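Local coordinates for DNA mismatch repair protein MUTS (Thermus aquaticus, PDB 1EWQ), which binds mismatched DNA in DNA mismatch repair, possibly carrying out the recognition step, and has a weak ATPase activity, at residues 383-388 with 402-407. Numbering follows the deposited sequence.
Sequences EAALVE and EGYDPD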
# COMPACT_ATOMS: atom_id res chain seq x y z
N GLU C 383 -7.69 -42.12 13.45
CA GLU C 383 -7.26 -42.13 14.84
C GLU C 383 -6.22 -43.21 15.10
O GLU C 383 -5.28 -43.02 15.87
CB GLU C 383 -8.46 -42.36 15.77
CG GLU C 383 -9.37 -41.15 15.96
CD GLU C 383 -10.62 -41.49 16.75
OE1 GLU C 383 -10.52 -41.91 17.91
OE2 GLU C 383 -11.73 -41.33 16.19
N ALA C 384 -6.40 -44.36 14.45
CA ALA C 384 -5.50 -45.50 14.61
C ALA C 384 -4.25 -45.42 13.74
O ALA C 384 -3.28 -46.12 13.98
CB ALA C 384 -6.25 -46.78 14.30
N ALA C 385 -4.29 -44.57 12.72
CA ALA C 385 -3.16 -44.44 11.81
C ALA C 385 -2.19 -43.31 12.11
O ALA C 385 -0.98 -43.49 12.03
CB ALA C 385 -3.67 -44.31 10.38
N LEU C 386 -2.72 -42.14 12.46
CA LEU C 386 -1.87 -40.98 12.68
C LEU C 386 -1.56 -40.65 14.14
O LEU C 386 -2.41 -40.84 15.02
CB LEU C 386 -2.51 -39.75 12.03
CG LEU C 386 -3.10 -39.97 10.63
CD1 LEU C 386 -3.78 -38.69 10.17
CD2 LEU C 386 -2.00 -40.38 9.66
N VAL C 387 -0.35 -40.16 14.38
CA VAL C 387 0.05 -39.77 15.72
C VAL C 387 -0.87 -38.64 16.13
O VAL C 387 -1.49 -38.00 15.28
CB VAL C 387 1.52 -39.28 15.77
CG1 VAL C 387 2.46 -40.42 15.39
CG2 VAL C 387 1.70 -38.09 14.83
N GLU C 388 -0.96 -38.38 17.44
CA GLU C 388 -1.83 -37.32 17.94
C GLU C 388 -1.64 -35.97 17.25
O GLU C 388 -2.61 -35.34 16.84
CB GLU C 388 -1.64 -37.17 19.46
CG GLU C 388 -2.54 -36.11 20.08
CD GLU C 388 -2.42 -36.07 21.60
OE1 GLU C 388 -1.30 -36.25 22.11
OE2 GLU C 388 -3.44 -35.84 22.27
N GLU C 402 3.01 -46.17 16.04
CA GLU C 402 3.55 -47.51 16.24
C GLU C 402 2.44 -48.54 16.39
O GLU C 402 1.43 -48.30 17.06
CB GLU C 402 4.45 -47.53 17.48
CG GLU C 402 5.82 -46.93 17.22
CD GLU C 402 6.65 -46.82 18.48
OE1 GLU C 402 6.83 -47.86 19.16
OE2 GLU C 402 7.13 -45.70 18.78
N GLY C 403 2.64 -49.68 15.73
CA GLY C 403 1.66 -50.74 15.78
C GLY C 403 0.59 -50.69 14.70
O GLY C 403 -0.27 -51.57 14.63
N TYR C 404 0.63 -49.67 13.85
CA TYR C 404 -0.38 -49.56 12.80
C TYR C 404 -0.02 -50.44 11.61
O TYR C 404 -0.81 -51.30 11.20
CB TYR C 404 -0.53 -48.11 12.33
CG TYR C 404 -1.63 -47.93 11.31
CD1 TYR C 404 -2.97 -47.98 11.69
CD2 TYR C 404 -1.33 -47.78 9.96
CE1 TYR C 404 -3.99 -47.90 10.74
CE2 TYR C 404 -2.34 -47.70 9.01
CZ TYR C 404 -3.66 -47.76 9.40
OH TYR C 404 -4.65 -47.69 8.45
N ASP C 405 1.16 -50.22 11.04
CA ASP C 405 1.61 -50.99 9.89
C ASP C 405 2.79 -51.87 10.26
O ASP C 405 3.87 -51.37 10.57
CB ASP C 405 1.99 -50.03 8.76
CG ASP C 405 2.47 -50.76 7.52
OD1 ASP C 405 3.68 -50.71 7.24
OD2 ASP C 405 1.63 -51.37 6.83
N PRO C 406 2.61 -53.20 10.23
CA PRO C 406 3.66 -54.17 10.57
C PRO C 406 4.98 -54.01 9.83
O PRO C 406 6.04 -54.12 10.43
CB PRO C 406 2.98 -55.52 10.32
CG PRO C 406 1.95 -55.21 9.28
CD PRO C 406 1.40 -53.88 9.72
N ASP C 407 4.91 -53.74 8.53
CA ASP C 407 6.12 -53.54 7.72
C ASP C 407 6.93 -52.41 8.37
O ASP C 407 8.13 -52.56 8.63
CB ASP C 407 5.72 -53.14 6.29
CG ASP C 407 6.89 -53.17 5.31
OD1 ASP C 407 8.01 -52.75 5.68
OD2 ASP C 407 6.69 -53.61 4.15
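Tyr404 lays one face of its ring on the C-terminal end of helix 376-385, where Ala385 and Ala384 receive it. The methyl of Ala385 makes a CH-pi contact: CB lies 3.7 Å from the centroid of the Tyr404 ring and 16° off the ring normal, shifted toward the CE1-CZ side, with CB 3.6 Å from CZ. The backbone takes part as well, since Ala385 CA comes within 3.5 Å of Tyr404 CD1 over the face. Alanine suits position 385 because a methyl lets the flat ring approach the helix backbone closely, and tyrosine suits 404 because its broad face can lie over that methyl and CA together. Ala384 contributes mainly its carbonyl O, which meets the ring obliquely 3.0 Å from Tyr404 CD1, while its CB makes a looser apolar contact 4.4 Å from the same CD1. The ring reaches across because Tyr404 holds CG trans to its backbone N (chi1 -176°) on a CB directed at the helix. A serine in place of Tyr404 would probably leave the methyl of Ala385 without its aromatic cover and open a gap beside the helix end. The next residue in the chain, Asp405, is the N-cap of helix 406-433, its OD1 accepting a hydrogen bond from Leu408 N. The contact thus packs the end of helix 376-385 against the loop leading into helix 406-433, and helix 479-511 touches both partners, Val506 meeting Ala385 and Val502 meeting Tyr404.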